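Hypothetical protein (Deinococcus radiodurans, PDB 1U5K) is probably involved in DNA repair, acting in the RecF pathway of recombination, and is a zinc-binding protein of the RecO family with an OB fold. Local coordinates at residues 188-193 against 212-217; 116-121 against 134-139; 47-52 against 72-77; 25-30 against 56-61. All coordinates share one frame; numbering follows the deposited sequence.

Contact 1 of 4, residues 188-193 against 212-217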
# COMPACT_ATOMS: atom_id res chain seq x y z
N ASP A 188 -2.89 -21.61 -21.59
CA ASP A 188 -2.90 -20.98 -22.89
C ASP A 188 -2.74 -19.47 -22.77
O ASP A 188 -2.02 -18.82 -23.54
CB ASP A 188 -4.17 -21.39 -23.64
CG ASP A 188 -4.44 -20.51 -24.80
OD1 ASP A 188 -5.33 -19.64 -24.62
OD2 ASP A 188 -3.81 -20.54 -25.87
N PHE A 189 -3.44 -18.89 -21.81
CA PHE A 189 -3.28 -17.48 -21.52
C PHE A 189 -1.85 -17.13 -21.14
O PHE A 189 -1.23 -16.25 -21.74
CB PHE A 189 -4.23 -17.02 -20.42
CG PHE A 189 -4.11 -15.56 -20.12
CD1 PHE A 189 -4.79 -14.64 -20.89
CD2 PHE A 189 -3.28 -15.11 -19.11
CE1 PHE A 189 -4.68 -13.29 -20.60
CE2 PHE A 189 -3.14 -13.76 -18.84
CZ PHE A 189 -3.87 -12.86 -19.56
N LEU A 190 -1.32 -17.85 -20.16
CA LEU A 190 0.03 -17.58 -19.68
C LEU A 190 1.08 -17.66 -20.78
O LEU A 190 1.96 -16.82 -20.83
CB LEU A 190 0.36 -18.52 -18.52
CG LEU A 190 -0.40 -18.30 -17.23
CD1 LEU A 190 0.01 -19.33 -16.22
CD2 LEU A 190 -0.29 -16.92 -16.64
N ARG A 191 0.94 -18.61 -21.71
CA ARG A 191 1.91 -18.83 -22.76
C ARG A 191 1.87 -17.82 -23.89
O ARG A 191 2.87 -17.58 -24.57
CB ARG A 191 1.76 -20.25 -23.34
CG ARG A 191 2.19 -21.35 -22.39
CD ARG A 191 1.88 -22.73 -22.96
NE ARG A 191 2.46 -23.82 -22.20
CZ ARG A 191 2.03 -25.07 -22.22
NH1 ARG A 191 0.98 -25.44 -22.95
NH2 ARG A 191 2.66 -25.99 -21.51
N HIS A 192 0.73 -17.17 -24.06
CA HIS A 192 0.51 -16.35 -25.23
C HIS A 192 0.07 -14.92 -24.95
O HIS A 192 0.07 -14.11 -25.87
CB HIS A 192 -0.52 -17.07 -26.09
CG HIS A 192 -0.06 -18.43 -26.52
ND1 HIS A 192 1.06 -18.60 -27.29
CD2 HIS A 192 -0.54 -19.67 -26.26
CE1 HIS A 192 1.26 -19.89 -27.50
NE2 HIS A 192 0.29 -20.56 -26.89
N ALA A 193 -0.23 -14.58 -23.70
CA ALA A 193 -0.85 -13.30 -23.38
C ALA A 193 0.06 -12.13 -23.75
O ALA A 193 -0.42 -11.10 -24.23
CB ALA A 193 -1.22 -13.25 -21.91
N PRO A 212 -8.23 -16.00 -10.26
CA PRO A 212 -7.32 -15.82 -9.12
C PRO A 212 -5.93 -16.40 -9.40
O PRO A 212 -4.95 -15.76 -9.04
CB PRO A 212 -8.06 -16.51 -7.96
CG PRO A 212 -9.51 -16.31 -8.33
CD PRO A 212 -9.53 -16.54 -9.83
N ALA A 213 -5.83 -17.53 -10.08
CA ALA A 213 -4.55 -18.10 -10.49
C ALA A 213 -3.72 -17.15 -11.36
O ALA A 213 -2.51 -17.00 -11.15
CB ALA A 213 -4.77 -19.40 -11.23
N LEU A 214 -4.39 -16.50 -12.31
CA LEU A 214 -3.79 -15.49 -13.17
C LEU A 214 -3.30 -14.24 -12.42
O LEU A 214 -2.20 -13.77 -12.69
CB LEU A 214 -4.73 -15.10 -14.30
CG LEU A 214 -5.10 -16.24 -15.25
CD1 LEU A 214 -6.07 -15.73 -16.32
CD2 LEU A 214 -3.83 -16.75 -15.91
N TRP A 215 -4.11 -13.74 -11.49
CA TRP A 215 -3.71 -12.60 -10.68
C TRP A 215 -2.53 -12.98 -9.82
O TRP A 215 -1.60 -12.18 -9.66
CB TRP A 215 -4.84 -12.07 -9.79
CG TRP A 215 -5.84 -11.28 -10.54
CD1 TRP A 215 -7.16 -11.61 -10.70
CD2 TRP A 215 -5.64 -10.07 -11.27
NE1 TRP A 215 -7.79 -10.67 -11.47
CE2 TRP A 215 -6.88 -9.71 -11.83
CE3 TRP A 215 -4.53 -9.25 -11.53
CZ2 TRP A 215 -7.04 -8.58 -12.63
CZ3 TRP A 215 -4.70 -8.12 -12.33
CH2 TRP A 215 -5.94 -7.81 -12.89
N ARG A 216 -2.53 -14.18 -9.27
CA ARG A 216 -1.48 -14.61 -8.35
C ARG A 216 -0.14 -14.72 -9.05
O ARG A 216 0.88 -14.27 -8.54
CB ARG A 216 -1.85 -15.90 -7.62
CG ARG A 216 -2.78 -15.67 -6.43
CD ARG A 216 -2.81 -16.80 -5.41
NE ARG A 216 -3.15 -18.05 -6.09
CZ ARG A 216 -4.38 -18.48 -6.32
NH1 ARG A 216 -5.43 -17.78 -5.88
NH2 ARG A 216 -4.57 -19.62 -6.96
N ALA A 217 -0.15 -15.28 -10.25
CA ALA A 217 1.07 -15.49 -11.01
C ALA A 217 1.67 -14.13 -11.38
O ALA A 217 2.88 -13.93 -11.23
CB ALA A 217 0.77 -16.30 -12.22
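Leu214 of helix 211-225 puts its CD2 methyl between Phe189 and Leu190 of helix 184-192, and every contact across the pair is apolar. The aliphatic part centres on this one methyl: Leu214 CD2 lies 3.6 Å from Leu190 CD2 and 4.0 Å from Leu190 CG. Leu190 starts out along the flank of its helix, but its end swings in to reach this methyl.

The aromatic part uses both methyls. Leu214 CD1 stands over one face of the Phe189 ring, 4.0 Å from Phe189 CD2, while Leu214 CD2 comes 3.6 Å from that same ring carbon, on the same side. Phe189 CG is anti to the backbone N (chi1 -178°), which carries the ring out toward Leu214. The opposite face is covered by Ala193 CB, four residues on, 3.5 Å above the ring plane and over its centre, and the ring is thus sandwiched between two aliphatic groups.

Within 188-193, Phe189 O accepts from both Ala193 N (2.8 Å) and His192 N.

Helix 129-141 lies against both partners: Tyr138 meets Phe189 edge-to-face and hydrogen-bonds through OH to Leu214 O, and Leu134 packs on Leu214. The result is a buried three-helix junction in the C-terminal region.

Contact 2 of 4, residues 116-121 against 134-139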
# COMPACT_ATOMS: atom_id res chain seq x y z
N PHE A 116 -1.48 1.61 -22.24
CA PHE A 116 -2.12 2.05 -21.00
C PHE A 116 -3.45 2.79 -21.23
O PHE A 116 -4.47 2.51 -20.59
CB PHE A 116 -1.16 2.89 -20.16
CG PHE A 116 -1.80 3.43 -18.93
CD1 PHE A 116 -2.01 2.61 -17.83
CD2 PHE A 116 -2.20 4.75 -18.87
CE1 PHE A 116 -2.64 3.09 -16.71
CE2 PHE A 116 -2.81 5.24 -17.74
CZ PHE A 116 -3.04 4.41 -16.67
N ALA A 117 -3.44 3.76 -22.14
CA ALA A 117 -4.63 4.53 -22.46
C ALA A 117 -5.75 3.61 -22.94
O ALA A 117 -6.91 3.74 -22.50
CB ALA A 117 -4.32 5.61 -23.50
N ALA A 118 -5.40 2.61 -23.74
CA ALA A 118 -6.39 1.66 -24.25
C ALA A 118 -6.97 0.82 -23.12
O ALA A 118 -8.15 0.47 -23.14
CB ALA A 118 -5.78 0.75 -25.32
N SER A 119 -6.15 0.52 -22.12
CA SER A 119 -6.59 -0.24 -20.96
C SER A 119 -7.68 0.52 -20.23
O SER A 119 -8.67 -0.08 -19.83
CB SER A 119 -5.41 -0.65 -20.06
OG SER A 119 -5.09 0.35 -19.12
N LEU A 120 -7.51 1.82 -20.06
CA LEU A 120 -8.53 2.66 -19.44
C LEU A 120 -9.82 2.75 -20.26
O LEU A 120 -10.91 2.68 -19.71
CB LEU A 120 -7.99 4.06 -19.16
CG LEU A 120 -6.85 4.18 -18.15
CD1 LEU A 120 -6.63 5.65 -17.83
CD2 LEU A 120 -7.01 3.35 -16.90
N ARG A 121 -9.71 2.94 -21.57
CA ARG A 121 -10.86 2.86 -22.46
C ARG A 121 -11.60 1.54 -22.32
O ARG A 121 -12.81 1.52 -22.13
CB ARG A 121 -10.40 3.08 -23.91
CG ARG A 121 -10.11 4.54 -24.14
CD ARG A 121 -9.94 4.97 -25.59
NE ARG A 121 -9.16 4.08 -26.42
CZ ARG A 121 -7.84 4.15 -26.57
NH1 ARG A 121 -7.10 5.01 -25.88
NH2 ARG A 121 -7.26 3.29 -27.39
N LEU A 134 -6.73 -7.90 -16.65
CA LEU A 134 -5.87 -9.07 -16.77
C LEU A 134 -5.07 -9.04 -18.06
O LEU A 134 -3.84 -9.16 -18.07
CB LEU A 134 -6.62 -10.40 -16.64
CG LEU A 134 -6.71 -10.91 -15.22
CD1 LEU A 134 -7.67 -12.07 -15.18
CD2 LEU A 134 -5.36 -11.24 -14.57
N VAL A 135 -5.77 -8.83 -19.16
CA VAL A 135 -5.17 -8.87 -20.48
C VAL A 135 -4.13 -7.77 -20.65
O VAL A 135 -3.03 -8.04 -21.13
CB VAL A 135 -6.24 -8.79 -21.58
CG1 VAL A 135 -5.61 -8.54 -22.93
CG2 VAL A 135 -7.02 -10.08 -21.58
N MET A 136 -4.47 -6.57 -20.21
CA MET A 136 -3.66 -5.38 -20.42
C MET A 136 -2.44 -5.41 -19.49
O MET A 136 -1.33 -5.08 -19.90
CB MET A 136 -4.51 -4.13 -20.19
CG MET A 136 -5.62 -3.99 -21.23
SD MET A 136 -5.00 -3.83 -22.89
CE MET A 136 -4.62 -2.23 -22.91
N SER A 137 -2.65 -5.85 -18.26
CA SER A 137 -1.53 -5.97 -17.34
C SER A 137 -0.47 -6.98 -17.83
O SER A 137 0.74 -6.68 -17.86
CB SER A 137 -2.09 -6.09 -15.91
OG SER A 137 -2.47 -7.43 -15.69
N TYR A 138 -0.89 -8.13 -18.36
CA TYR A 138 0.05 -9.10 -18.93
C TYR A 138 0.72 -8.57 -20.20
O TYR A 138 1.93 -8.70 -20.39
CB TYR A 138 -0.62 -10.46 -19.18
CG TYR A 138 -0.61 -11.41 -18.02
CD1 TYR A 138 -1.55 -11.30 -17.01
CD2 TYR A 138 0.35 -12.43 -17.91
CE1 TYR A 138 -1.53 -12.16 -15.94
CE2 TYR A 138 0.35 -13.33 -16.86
CZ TYR A 138 -0.60 -13.19 -15.86
OH TYR A 138 -0.66 -14.04 -14.79
N LYS A 139 -0.06 -7.89 -21.04
CA LYS A 139 0.49 -7.26 -22.22
C LYS A 139 1.57 -6.24 -21.92
O LYS A 139 2.57 -6.19 -22.61
CB LYS A 139 -0.59 -6.63 -23.10
CG LYS A 139 -0.11 -6.33 -24.50
CD LYS A 139 -0.19 -7.51 -25.47
CE LYS A 139 0.37 -7.11 -26.83
NZ LYS A 139 0.77 -8.27 -27.65
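Met136 of helix 129-141 reaches over to Ser119 of helix 110-125 at a point where their CA atoms are only 5.9 Å apart. Contact begins at the root of the side chain, with Met136 CB 3.6 Å from Ser119 CB. The next atom, Met136 CG, lies 3.5 Å from the same Ser119 CB. Two bends follow, chi2 -62° and chi3 -81°, and they keep the chain coiled against the serine instead of letting it run past. Met136 SD passes at 4.3 Å from Ser119 CB. The terminal methyl is pressed onto the other helix: Met136 CE is 3.4 Å from Ser119 CB, closer than carbons usually pack, and it also touches the backbone N of Ser119 and, at 4.0 Å, Ala118 CB.

The hydroxyl of Ser119 takes no part in the contact; Ser119 OG donates to Phe116 O (2.7 Å), in the carbonyl plane on a lone pair with a C=O...donor angle of 131°, and that oxygen also takes Leu120 N.

Shortening Met136 to an alanine removes CG, SD and CE, and would probably leave Ser119 N and Ala118 CB without the methyl that covers them and open a gap between the helices.

Around this buried crossing, helix 86-102 adds Met95 against Ser119, helix 198-203 brings Val198 onto Met136, and strand 5-17 touches helix 110-125 through Phe116 and Leu120.

Contact 3 of 4, residues 47-52 against 72-77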
# COMPACT_ATOMS: atom_id res chain seq x y z
N SER A 47 -8.10 22.69 -10.72
CA SER A 47 -8.41 21.63 -9.78
C SER A 47 -9.18 20.46 -10.39
O SER A 47 -8.81 19.29 -10.20
CB SER A 47 -9.22 22.18 -8.60
OG SER A 47 -9.29 21.22 -7.57
N SER A 48 -10.22 20.78 -11.15
CA SER A 48 -11.09 19.74 -11.67
C SER A 48 -10.47 18.96 -12.83
O SER A 48 -10.68 17.74 -12.93
CB SER A 48 -12.42 20.34 -12.13
OG SER A 48 -12.16 21.23 -13.19
N SER A 49 -9.70 19.65 -13.67
CA SER A 49 -9.01 18.98 -14.77
C SER A 49 -7.98 17.95 -14.29
O SER A 49 -7.88 16.87 -14.88
CB SER A 49 -8.37 19.96 -15.76
OG SER A 49 -7.27 20.65 -15.18
N LEU A 50 -7.23 18.22 -13.22
CA LEU A 50 -6.18 17.30 -12.81
C LEU A 50 -6.69 16.15 -11.95
O LEU A 50 -6.19 15.90 -10.85
CB LEU A 50 -5.07 18.09 -12.12
CG LEU A 50 -4.23 19.05 -12.97
CD1 LEU A 50 -3.25 19.77 -12.06
CD2 LEU A 50 -3.47 18.37 -14.09
N ASN A 51 -7.74 15.45 -12.38
CA ASN A 51 -8.25 14.34 -11.58
C ASN A 51 -7.92 13.00 -12.22
O ASN A 51 -7.62 12.94 -13.41
CB ASN A 51 -9.76 14.47 -11.34
CG ASN A 51 -10.07 15.37 -10.17
OD1 ASN A 51 -9.95 14.98 -9.00
ND2 ASN A 51 -10.45 16.60 -10.49
N LEU A 52 -7.98 11.95 -11.41
CA LEU A 52 -7.57 10.63 -11.84
C LEU A 52 -8.25 10.26 -13.14
O LEU A 52 -9.46 10.47 -13.31
CB LEU A 52 -7.89 9.53 -10.83
CG LEU A 52 -6.85 9.26 -9.75
CD1 LEU A 52 -7.24 8.03 -8.95
CD2 LEU A 52 -5.51 9.09 -10.37
N LYS A 72 1.72 25.22 -15.21
CA LYS A 72 1.36 26.61 -15.47
C LYS A 72 -0.03 26.67 -16.10
O LYS A 72 -0.82 27.56 -15.80
CB LYS A 72 2.44 27.28 -16.34
CG LYS A 72 3.78 27.46 -15.61
CD LYS A 72 4.39 28.86 -15.75
CE LYS A 72 5.71 29.12 -14.97
NZ LYS A 72 6.81 29.93 -15.61
N GLN A 73 -0.33 25.72 -16.98
CA GLN A 73 -1.67 25.59 -17.55
C GLN A 73 -2.06 24.12 -17.71
O GLN A 73 -1.22 23.23 -17.85
CB GLN A 73 -1.75 26.26 -18.92
CG GLN A 73 -1.63 27.78 -18.92
CD GLN A 73 -1.35 28.32 -20.30
OE1 GLN A 73 -1.72 27.69 -21.29
NE2 GLN A 73 -0.71 29.48 -20.39
N ALA A 74 -3.36 23.87 -17.69
CA ALA A 74 -3.87 22.51 -17.86
C ALA A 74 -5.20 22.58 -18.59
O ALA A 74 -6.06 23.38 -18.26
CB ALA A 74 -4.03 21.84 -16.50
N VAL A 75 -5.33 21.72 -19.60
CA VAL A 75 -6.51 21.68 -20.46
C VAL A 75 -6.99 20.23 -20.54
O VAL A 75 -6.22 19.33 -20.88
CB VAL A 75 -6.12 22.23 -21.85
CG1 VAL A 75 -7.09 21.77 -22.93
CG2 VAL A 75 -6.06 23.75 -21.79
N LEU A 76 -8.26 20.00 -20.23
CA LEU A 76 -8.84 18.68 -20.34
C LEU A 76 -9.01 18.24 -21.80
O LEU A 76 -9.69 18.90 -22.58
CB LEU A 76 -10.15 18.63 -19.54
CG LEU A 76 -10.89 17.30 -19.53
CD1 LEU A 76 -10.08 16.30 -18.72
CD2 LEU A 76 -12.28 17.51 -18.94
N GLU A 77 -8.36 17.14 -22.17
CA GLU A 77 -8.39 16.63 -23.54
C GLU A 77 -9.29 15.41 -23.73
O GLU A 77 -9.66 15.07 -24.85
CB GLU A 77 -6.98 16.30 -24.01
CG GLU A 77 -6.15 17.58 -24.09
CD GLU A 77 -4.70 17.39 -24.49
OE1 GLU A 77 -4.20 16.25 -24.58
OE2 GLU A 77 -4.05 18.43 -24.72
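Ser49 sits against Ala74 and Leu76 where the connection between strands 32-38 and 55-61 of the OB fold folds back over strand 69-78. The nearest CA atoms, those of Ser49 and Leu76, are 5.6 Å apart, but the meeting is made by side chains.

Ser49 OG lies between its backbone N and carbonyl carbon (chi1 69°). There it touches Ala74 CB at 3.7 Å while its polar need is met by a hydrogen bond to Leu46 O. The methylene beside it, Ser49 CB, is 4.4 Å from Leu76 CB, a looser contact at the exposed margin.

Leu50 is the centre of an inverse gamma turn, closed by a weak bond from Asn51 N to Ser49 O. The Leu50 side chain sets off across the line to the strand, but its end comes nearer: Leu50 CD2 approaches Ala74 CB to 4.3 Å. Ala74, whose single methyl points at the loop, thus meets a serine oxygen and a leucine methyl.

Within the loop, Asn51 turns its side-chain amide back on Ser48. Asn51 ND2 donates to Ser48 O at 2.7 Å with a nearly straight N-H...O angle of 164°, the acceptor lying in the amide plane but the donor 41° out of the carbonyl plane.

Contact 4 of 4, residues 25-30 against 56-61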
# COMPACT_ATOMS: atom_id res chain seq x y z
N VAL A 25 0.62 15.90 -9.04
CA VAL A 25 0.10 14.85 -9.90
C VAL A 25 1.22 14.07 -10.53
O VAL A 25 2.30 14.58 -10.82
CB VAL A 25 -0.80 15.36 -11.02
CG1 VAL A 25 -2.16 15.68 -10.47
CG2 VAL A 25 -0.17 16.53 -11.75
N THR A 26 0.95 12.78 -10.72
CA THR A 26 1.79 11.98 -11.59
C THR A 26 1.00 11.70 -12.85
O THR A 26 -0.18 11.36 -12.80
CB THR A 26 2.22 10.72 -10.86
OG1 THR A 26 3.04 11.09 -9.75
CG2 THR A 26 3.14 9.88 -11.72
N LEU A 27 1.66 11.83 -13.99
CA LEU A 27 1.06 11.54 -15.27
C LEU A 27 1.85 10.48 -16.00
O LEU A 27 3.09 10.43 -15.96
CB LEU A 27 0.99 12.78 -16.15
CG LEU A 27 0.42 14.12 -15.69
CD1 LEU A 27 0.30 14.95 -16.95
CD2 LEU A 27 -0.91 13.99 -15.06
N LEU A 28 1.13 9.62 -16.71
CA LEU A 28 1.76 8.81 -17.73
C LEU A 28 1.52 9.48 -19.08
O LEU A 28 0.40 9.83 -19.41
CB LEU A 28 1.22 7.39 -17.67
CG LEU A 28 1.48 6.65 -16.36
CD1 LEU A 28 0.88 5.28 -16.53
CD2 LEU A 28 2.95 6.62 -15.98
N THR A 29 2.61 9.66 -19.83
CA THR A 29 2.65 10.33 -21.12
C THR A 29 3.46 9.56 -22.16
O THR A 29 4.30 8.74 -21.80
CB THR A 29 3.26 11.75 -21.02
OG1 THR A 29 4.69 11.71 -21.06
CG2 THR A 29 2.88 12.39 -19.70
N PRO A 30 3.24 9.87 -23.44
CA PRO A 30 4.00 9.21 -24.51
C PRO A 30 5.50 9.45 -24.43
O PRO A 30 6.25 8.63 -24.96
CB PRO A 30 3.36 9.72 -25.80
CG PRO A 30 2.64 10.94 -25.46
CD PRO A 30 2.26 10.82 -23.99
N VAL A 56 -4.97 14.96 -19.91
CA VAL A 56 -4.78 16.40 -19.87
C VAL A 56 -3.60 16.85 -20.72
O VAL A 56 -2.64 16.10 -20.90
CB VAL A 56 -4.62 16.92 -18.44
CG1 VAL A 56 -5.86 16.58 -17.64
CG2 VAL A 56 -3.35 16.37 -17.79
N GLY A 57 -3.70 18.07 -21.24
CA GLY A 57 -2.58 18.80 -21.82
C GLY A 57 -2.13 19.82 -20.78
O GLY A 57 -2.94 20.51 -20.16
N VAL A 58 -0.83 19.85 -20.53
CA VAL A 58 -0.27 20.71 -19.51
C VAL A 58 0.95 21.42 -20.06
O VAL A 58 1.75 20.84 -20.79
CB VAL A 58 0.20 19.95 -18.24
CG1 VAL A 58 -0.99 19.47 -17.43
CG2 VAL A 58 1.14 18.79 -18.55
N GLN A 59 1.07 22.69 -19.70
CA GLN A 59 2.32 23.42 -19.87
C GLN A 59 3.05 23.39 -18.53
O GLN A 59 2.55 23.84 -17.51
CB GLN A 59 2.03 24.86 -20.30
CG GLN A 59 3.28 25.68 -20.55
CD GLN A 59 2.93 27.01 -21.16
OE1 GLN A 59 2.92 27.13 -22.39
NE2 GLN A 59 2.59 27.99 -20.33
N VAL A 60 4.27 22.87 -18.55
CA VAL A 60 5.03 22.75 -17.32
C VAL A 60 6.35 23.50 -17.39
O VAL A 60 6.99 23.56 -18.45
CB VAL A 60 5.36 21.29 -16.92
CG1 VAL A 60 4.13 20.62 -16.35
CG2 VAL A 60 5.96 20.51 -18.07
N TYR A 61 6.75 24.03 -16.24
CA TYR A 61 8.01 24.76 -16.10
C TYR A 61 8.94 23.99 -15.18
O TYR A 61 8.58 23.71 -14.04
CB TYR A 61 7.71 26.12 -15.49
CG TYR A 61 8.93 26.90 -15.07
CD1 TYR A 61 9.69 27.58 -16.01
CD2 TYR A 61 9.31 26.99 -13.73
CE1 TYR A 61 10.81 28.33 -15.63
CE2 TYR A 61 10.42 27.71 -13.34
CZ TYR A 61 11.19 28.36 -14.31
OH TYR A 61 12.31 29.10 -13.99
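Leu27, Val56 and Val58 make this contact without any flat group: no ring or amide face is used between the strands. The one aromatic ring in the two segments, that of Tyr61, lies at the far end of strand 55-61 and is engaged in a cation-pi interaction with Lys72, on the neighbouring strand. What meets instead is methyl against methyl.

Leu27 CB points toward strand 55-61, and its CD1, anti to CA (chi2 -169°), is the atom carried farthest across. Leu27 CD1 lies 4.0 Å from Val56 CG2 and 4.2 Å from Val58 CG2, so a single methyl serves two valines placed two residues apart on one side of their strand. The other branch adds a more distant approach, with Leu27 CD2 4.4 Å from Val56 CG2. Val56 CG2 is the branch that sits between the backbone N and the carbonyl carbon, and the side chains of Leu27 and Val56 cross at about a right angle.

The CA atoms of Leu27 and Val56 are 8.9 Å apart, too far for backbone pairing, as expected of strands that are not neighbours in the sheet. The contact therefore spans the buried interior of the OB fold. Strand 5-17 pairs with strand 23-29 and sends Val12 against Leu27; strand 69-78 adds Ala74 beside Val58; and just past the end of strand 23-29, Pro30 packs on Phe113 of helix 110-125.

Contacts 1, 2 and 4 are buried, whereas contact 3 is only partly so, and it is the one in which a serine hydroxyl touches the partner strand. Contacts 1 and 2 join C-terminal helices. Helix 129-141 carries one side of contact 2 and, by Tyr138 on its flank, touches both helices of contact 1. Contacts 3 and 4 belong to the OB fold: their strands 69-78 and 55-61 are neighbours, joined by bonds such as Val75 N to Gly57 O (2.7 Å). Methyl-to-methyl packing spans that fold's interior, while helix pairing adds a ring in contact 1 and a methionine methyl in contact 2. Contacts 2 and 4 touch where Phe116 CE2 packs on Leu28 CD1 (3.9 Å), one place where the two regions meet.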